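Endo-beta-1,2-glucanase (Talaromyces funiculosus, PDB 6IMV) probably cleaves internal beta-1,2-glucosidic bonds of beta-1,2-glucan chains as an endo-acting glycoside hydrolase, and binds the disaccharide sophorose. Local coordinates at residues G397-R402 with C487-T492; F254-Q259 with A271-K276. All coordinates share one frame; numbering follows the deposited sequence.

Contact 1: residues G397-R402 with C487-T492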
loop_
_atom_site.group_PDB
_atom_site.type_symbol
_atom_site.label_atom_id
_atom_site.label_comp_id
_atom_site.label_asym_id
_atom_site.label_seq_id
_atom_site.Cartn_x
_atom_site.Cartn_y
_atom_site.Cartn_z
ATOM N N GLY A 397 -10.822 11.892 -6.153
ATOM C CA GLY A 397 -9.753 10.908 -6.327
ATOM C C GLY A 397 -9.586 10.500 -7.782
ATOM O O GLY A 397 -8.488 10.568 -8.353
ATOM N N MET A 398 -10.698 10.097 -8.394
ATOM C CA MET A 398 -10.704 9.584 -9.766
ATOM C C MET A 398 -10.488 10.709 -10.790
ATOM O O MET A 398 -9.956 10.448 -11.867
ATOM C CB MET A 398 -12.009 8.848 -10.065
ATOM C CG MET A 398 -12.072 7.478 -9.423
ATOM S SD MET A 398 -10.722 6.414 -9.983
ATOM C CE MET A 398 -9.644 6.517 -8.557
ATOM N N ALA A 399 -10.883 11.944 -10.462
ATOM C CA ALA A 399 -10.593 13.090 -11.334
ATOM C C ALA A 399 -9.070 13.277 -11.442
ATOM O O ALA A 399 -8.537 13.472 -12.551
ATOM C CB ALA A 399 -11.272 14.345 -10.838
ATOM N N TRP A 400 -8.379 13.201 -10.300
ATOM C CA TRP A 400 -6.930 13.343 -10.268
ATOM C C TRP A 400 -6.262 12.172 -10.993
ATOM O O TRP A 400 -5.328 12.364 -11.776
ATOM C CB TRP A 400 -6.431 13.492 -8.832
ATOM C CG TRP A 400 -6.610 14.883 -8.318
ATOM C CD1 TRP A 400 -7.623 15.348 -7.531
ATOM C CD2 TRP A 400 -5.750 16.006 -8.567
ATOM N NE1 TRP A 400 -7.457 16.678 -7.287
ATOM C CE2 TRP A 400 -6.320 17.111 -7.907
ATOM C CE3 TRP A 400 -4.576 16.191 -9.301
ATOM C CZ2 TRP A 400 -5.733 18.373 -7.934
ATOM C CZ3 TRP A 400 -4.000 17.441 -9.338
ATOM C CH2 TRP A 400 -4.572 18.515 -8.661
ATOM N N TRP A 401 -6.771 10.960 -10.742
ATOM C CA TRP A 401 -6.332 9.743 -11.405
ATOM C C TRP A 401 -6.436 9.903 -12.933
ATOM O O TRP A 401 -5.476 9.643 -13.659
ATOM C CB TRP A 401 -7.155 8.552 -10.902
ATOM C CG TRP A 401 -6.631 7.209 -11.307
ATOM C CD1 TRP A 401 -5.835 6.381 -10.569
ATOM C CD2 TRP A 401 -6.911 6.507 -12.534
ATOM N NE1 TRP A 401 -5.610 5.214 -11.248
ATOM C CE2 TRP A 401 -6.245 5.266 -12.460
ATOM C CE3 TRP A 401 -7.642 6.807 -13.689
ATOM C CZ2 TRP A 401 -6.287 4.338 -13.499
ATOM C CZ3 TRP A 401 -7.693 5.881 -14.708
ATOM C CH2 TRP A 401 -7.024 4.665 -14.615
ATOM N N ARG A 402 -7.610 10.333 -13.404
ATOM C CA ARG A 402 -7.892 10.527 -14.821
ATOM C C ARG A 402 -6.883 11.517 -15.417
ATOM O O ARG A 402 -6.289 11.256 -16.475
ATOM C CB ARG A 402 -9.327 11.028 -15.027
ATOM C CG ARG A 402 -9.644 11.418 -16.466
ATOM C CD ARG A 402 -11.047 11.963 -16.659
ATOM N NE ARG A 402 -11.194 12.624 -17.949
ATOM C CZ ARG A 402 -10.631 13.784 -18.282
ATOM N NH1 ARG A 402 -10.031 14.525 -17.367
ATOM N NH2 ARG A 402 -10.647 14.183 -19.549
ATOM N N CYS A 487 -9.590 20.291 -3.959
ATOM C CA CYS A 487 -9.356 20.943 -5.240
ATOM C C CYS A 487 -9.380 19.893 -6.355
ATOM O O CYS A 487 -9.040 18.725 -6.133
ATOM C CB CYS A 487 -8.038 21.712 -5.223
ATOM S SG CYS A 487 -8.087 23.179 -4.152
ATOM N N LEU A 488 -9.805 20.327 -7.543
ATOM C CA LEU A 488 -9.812 19.520 -8.750
ATOM C C LEU A 488 -8.612 19.926 -9.607
ATOM O O LEU A 488 -8.129 21.054 -9.503
ATOM C CB LEU A 488 -11.130 19.747 -9.507
ATOM C CG LEU A 488 -12.353 18.952 -9.036
ATOM C CD1 LEU A 488 -12.112 17.456 -9.078
ATOM C CD2 LEU A 488 -12.785 19.366 -7.638
ATOM N N PRO A 489 -8.101 19.030 -10.482
ATOM C CA PRO A 489 -6.987 19.359 -11.370
ATOM C C PRO A 489 -7.258 20.606 -12.229
ATOM O O PRO A 489 -8.348 20.757 -12.733
ATOM C CB PRO A 489 -6.837 18.154 -12.310
ATOM C CG PRO A 489 -7.643 17.030 -11.671
ATOM C CD PRO A 489 -8.603 17.663 -10.681
ATOM N N GLN A 490 -6.253 21.477 -12.367
ATOM C CA GLN A 490 -6.395 22.723 -13.131
ATOM C C GLN A 490 -5.396 22.778 -14.298
ATOM O O GLN A 490 -5.444 23.705 -15.092
ATOM C CB GLN A 490 -6.197 23.941 -12.225
ATOM C CG GLN A 490 -7.105 23.994 -11.013
ATOM C CD GLN A 490 -8.553 24.142 -11.389
ATOM O OE1 GLN A 490 -8.884 24.872 -12.315
ATOM N NE2 GLN A 490 -9.426 23.438 -10.682
ATOM N N GLU A 491 -4.479 21.810 -14.372
ATOM C CA GLU A 491 -3.486 21.710 -15.434
ATOM C C GLU A 491 -3.508 20.271 -15.967
ATOM O O GLU A 491 -3.768 19.326 -15.205
ATOM C CB GLU A 491 -2.087 22.046 -14.901
ATOM C CG GLU A 491 -1.836 23.525 -14.655
ATOM C CD GLU A 491 -2.383 24.119 -13.362
ATOM O OE1 GLU A 491 -2.514 23.390 -12.352
ATOM O OE2 GLU A 491 -2.674 25.332 -13.367
ATOM N N THR A 492 -3.212 20.112 -17.259
ATOM C CA THR A 492 -3.037 18.800 -17.873
ATOM C C THR A 492 -1.542 18.458 -17.953
ATOM O O THR A 492 -0.683 19.339 -17.884
ATOM C CB THR A 492 -3.698 18.750 -19.257
ATOM O OG1 THR A 492 -3.149 19.811 -20.039
ATOM C CG2 THR A 492 -5.204 18.880 -19.181
#
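The extended part of the C-terminal loop from disulfide-bonded Cys487 to Pro489 lies along one side of helix 394-405, where Trp400 and Ala399 receive Cys487, Leu488 and Pro489. Trp400 makes the link in two ways, through its N-H and through a ring face. Its NE1 donates to the backbone O of Cys487, with NE1 and O 2.8 Å apart and an N-H...O angle of 161°. The acceptor lies almost in the indole plane, whereas NE1 stands somewhat tilted from the plane of the carbonyl. This bond satisfies the indole nitrogen and, with the proline on the face, limits how the ring can turn. It also holds the loop where the proline that follows can settle on the ring. Pro489 CD sits 3.7 Å from the centroid of the five-membered ring of Trp400, only 14° off the normal, a CH-pi contact made over the face. Next to it Pro489 CG lies 3.8 Å from Trp400 CD2, and Pro489 CA approaches CH2 of the six-membered ring at 3.7 Å, so the proline spans much of the indole's length. With chi1 at -80°, CG of Trp400 is anti to the carbonyl carbon, and the ring reaches out from the helix to the loop. Ala399 packs its CB on Leu488 CD1 at 3.7 Å. Within the loop, Gln490 NE2 folds back to the O of Leu488 at 3.0 Å, coming from above the carbonyl plane. The disulfide from Cys487 to Cys333 and a bond from its N to Thr332 OG1 tie the loop to helix 318-337, which also packs against Trp400. On another flank helix 23-28 touches Leu488 and Pro489 through Gln23, while Met398 and Trp401 lie against helix 30-41.

Contact 2: residues F254-Q259 with A271-K276; sequences FTWWLQ and ALWEYK
One face of the Trp256 indole receives the outer corner of Trp273, whose CZ2 comes within 3.4 Å of Trp256 CH2. The six-membered rings meet obliquely, with planes 55° apart. Lys276 CD, from the next turn of the same helix, lies above one face of Trp273 toward the rim, and Thr255 CG2 approaches this indole loosely. At its edge, Trp273 NE1 donates an almost straight hydrogen bond to Gln259 OE1, 2.8 Å away and in the indole plane. The Gln259 amide stands nearly perpendicular to the ring. Its CG is anti to the backbone N (chi1 166°) and the chain is extended, which carries the oxygen across the interface to satisfy this buried N-H. Beside the tryptophans, Thr255 CG2 packs on Leu272 CD1 at 4.1 Å and on Lys276 CD at 3.8 Å. The other branch of the threonine is polar: Thr255 OG1 is hydrogen-bonded to a water 2.7 Å away, which accepts a hydrogen bond from Lys276 NZ at 2.8 Å. The ammonium group also forms a salt bridge with Glu252, and Trp256 NE1 is bonded to Tyr314 OH. Helix 461-475 closes over the aromatic side, with Arg467 touching both tryptophans. The two short segments run antiparallel, at 156° and 11.2 Å between axes. Helices 252-261 and 266-276, joined by a short turn, form an antiparallel helical hairpin, packing consistent with the alpha/alpha-barrel architecture of this enzyme's family.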
loop_
_atom_site.group_PDB
_atom_site.type_symbol
_atom_site.label_atom_id
_atom_site.label_comp_id
_atom_site.label_asym_id
_atom_site.label_seq_id
_atom_site.Cartn_x
_atom_site.Cartn_y
_atom_site.Cartn_z
ATOM N N PHE A 254 2.880 -2.345 12.535
ATOM C CA PHE A 254 3.677 -3.321 13.243
ATOM C C PHE A 254 3.655 -3.046 14.749
ATOM O O PHE A 254 3.620 -3.996 15.541
ATOM C CB PHE A 254 5.119 -3.381 12.735
ATOM C CG PHE A 254 5.801 -4.622 13.239
ATOM C CD1 PHE A 254 5.522 -5.849 12.671
ATOM C CD2 PHE A 254 6.612 -4.582 14.361
ATOM C CE1 PHE A 254 6.096 -7.009 13.167
ATOM C CE2 PHE A 254 7.190 -5.744 14.848
ATOM C CZ PHE A 254 6.930 -6.948 14.253
ATOM N N THR A 255 3.675 -1.768 15.140
ATOM C CA THR A 255 3.532 -1.386 16.545
ATOM C C THR A 255 2.315 -2.088 17.165
ATOM O O THR A 255 2.425 -2.672 18.244
ATOM C CB THR A 255 3.395 0.129 16.729
ATOM O OG1 THR A 255 4.506 0.763 16.098
ATOM C CG2 THR A 255 3.350 0.543 18.182
ATOM N N TRP A 256 1.169 -2.017 16.479
ATOM C CA TRP A 256 -0.075 -2.620 16.958
ATOM C C TRP A 256 0.071 -4.137 17.097
ATOM O O TRP A 256 -0.524 -4.735 18.015
ATOM C CB TRP A 256 -1.250 -2.285 16.041
ATOM C CG TRP A 256 -1.717 -0.863 16.119
ATOM C CD1 TRP A 256 -1.713 0.050 15.107
ATOM C CD2 TRP A 256 -2.302 -0.204 17.259
ATOM N NE1 TRP A 256 -2.249 1.233 15.540
ATOM C CE2 TRP A 256 -2.627 1.107 16.851
ATOM C CE3 TRP A 256 -2.597 -0.593 18.572
ATOM C CZ2 TRP A 256 -3.211 2.031 17.712
ATOM C CZ3 TRP A 256 -3.177 0.321 19.429
ATOM C CH2 TRP A 256 -3.481 1.613 18.998
ATOM N N TRP A 257 0.800 -4.755 16.160
ATOM C CA TRP A 257 1.026 -6.187 16.195
ATOM C C TRP A 257 1.725 -6.579 17.504
ATOM O O TRP A 257 1.279 -7.516 18.193
ATOM C CB TRP A 257 1.807 -6.666 14.968
ATOM C CG TRP A 257 1.619 -8.132 14.740
ATOM C CD1 TRP A 257 2.503 -9.137 14.997
ATOM C CD2 TRP A 257 0.416 -8.764 14.272
ATOM N NE1 TRP A 257 1.947 -10.350 14.684
ATOM C CE2 TRP A 257 0.666 -10.151 14.234
ATOM C CE3 TRP A 257 -0.832 -8.287 13.857
ATOM C CZ2 TRP A 257 -0.296 -11.064 13.798
ATOM C CZ3 TRP A 257 -1.784 -9.187 13.429
ATOM C CH2 TRP A 257 -1.516 -10.558 13.404
ATOM N N LEU A 258 2.797 -5.853 17.849
ATOM C CA LEU A 258 3.533 -6.075 19.086
ATOM C C LEU A 258 2.622 -5.844 20.293
ATOM O O LEU A 258 2.608 -6.656 21.213
ATOM C CB LEU A 258 4.755 -5.151 19.149
ATOM C CG LEU A 258 5.979 -5.612 18.360
ATOM C CD1 LEU A 258 7.035 -4.522 18.328
ATOM C CD2 LEU A 258 6.548 -6.895 18.955
ATOM N N GLN A 259 1.875 -4.732 20.287
ATOM C CA GLN A 259 1.056 -4.378 21.443
ATOM C C GLN A 259 0.019 -5.474 21.719
ATOM O O GLN A 259 -0.105 -5.926 22.847
ATOM C CB GLN A 259 0.336 -3.046 21.255
ATOM C CG GLN A 259 -0.767 -2.835 22.285
ATOM C CD GLN A 259 -1.228 -1.403 22.374
ATOM O OE1 GLN A 259 -0.646 -0.508 21.777
ATOM N NE2 GLN A 259 -2.275 -1.179 23.151
ATOM N N ALA A 271 5.719 2.388 26.712
ATOM C CA ALA A 271 6.997 2.844 26.135
ATOM C C ALA A 271 6.907 2.929 24.597
ATOM O O ALA A 271 7.495 3.829 24.012
ATOM C CB ALA A 271 8.134 1.949 26.584
ATOM N N LEU A 272 6.173 2.007 23.954
ATOM C CA LEU A 272 5.965 2.060 22.498
ATOM C C LEU A 272 5.420 3.440 22.101
ATOM O O LEU A 272 5.948 4.082 21.210
ATOM C CB LEU A 272 4.982 0.966 22.056
ATOM C CG LEU A 272 5.507 -0.469 22.041
ATOM C CD1 LEU A 272 4.398 -1.426 21.618
ATOM C CD2 LEU A 272 6.711 -0.614 21.121
ATOM N N TRP A 273 4.357 3.878 22.783
ATOM C CA TRP A 273 3.650 5.098 22.405
ATOM C C TRP A 273 4.429 6.339 22.851
ATOM O O TRP A 273 4.444 7.346 22.147
ATOM C CB TRP A 273 2.212 5.065 22.920
ATOM C CG TRP A 273 1.438 4.011 22.195
ATOM C CD1 TRP A 273 1.102 2.776 22.660
ATOM C CD2 TRP A 273 0.955 4.078 20.841
ATOM N NE1 TRP A 273 0.433 2.074 21.691
ATOM C CE2 TRP A 273 0.322 2.845 20.568
ATOM C CE3 TRP A 273 0.960 5.067 19.848
ATOM C CZ2 TRP A 273 -0.276 2.569 19.341
ATOM C CZ3 TRP A 273 0.363 4.797 18.633
ATOM C CH2 TRP A 273 -0.241 3.559 18.384
ATOM N N GLU A 274 5.134 6.228 23.978
ATOM C CA GLU A 274 5.946 7.318 24.481
ATOM C C GLU A 274 7.083 7.608 23.498
ATOM O O GLU A 274 7.332 8.751 23.157
ATOM C CB GLU A 274 6.501 6.967 25.857
ATOM C CG GLU A 274 7.214 8.128 26.522
ATOM C CD GLU A 274 7.687 7.826 27.932
ATOM O OE1 GLU A 274 7.140 6.878 28.548
ATOM O OE2 GLU A 274 8.605 8.531 28.403
ATOM N N TYR A 275 7.764 6.552 23.049
ATOM C CA TYR A 275 8.903 6.689 22.171
ATOM C C TYR A 275 8.455 7.211 20.796
ATOM O O TYR A 275 9.228 7.852 20.094
ATOM C CB TYR A 275 9.651 5.362 22.039
ATOM C CG TYR A 275 10.964 5.511 21.324
ATOM C CD1 TYR A 275 12.027 6.151 21.944
ATOM C CD2 TYR A 275 11.136 5.072 20.025
ATOM C CE1 TYR A 275 13.239 6.327 21.298
ATOM C CE2 TYR A 275 12.343 5.227 19.368
ATOM C CZ TYR A 275 13.397 5.854 20.009
ATOM O OH TYR A 275 14.586 6.025 19.376
ATOM N N LYS A 276 7.203 6.916 20.427
ATOM C CA LYS A 276 6.618 7.323 19.153
ATOM C C LYS A 276 6.196 8.797 19.174
ATOM O O LYS A 276 6.147 9.423 18.126
ATOM C CB LYS A 276 5.415 6.434 18.814
ATOM C CG LYS A 276 5.753 5.172 18.027
ATOM C CD LYS A 276 4.618 4.167 17.955
ATOM C CE LYS A 276 3.374 4.724 17.291
ATOM N NZ LYS A 276 3.644 5.227 15.928
HETATM O O HOH W 1 5.133 3.080 14.926
#

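Contact 2 is wholly buried, whereas contact 1 has a buried centre (Ala399, Trp400, Pro489) and a partly exposed loop side; they lie on opposite sides of the chain's centre, their nearest atoms about 25 Å apart. Contact 2 is local, joining two helices consecutive in the chain, whereas contact 1 brings a loop near the C-terminus back to a helix 85 residues earlier. Tryptophan N-H groups donate in both, but to a main-chain oxygen in contact 1 and to a glutamine side chain in contact 2. The loop offers proline to an indole face; the hairpin offers a second indole, and adds a water bridge. Helix 461-475 packs on the tryptophan side of contact 2, and the chain after it supplies 487-492 of contact 1.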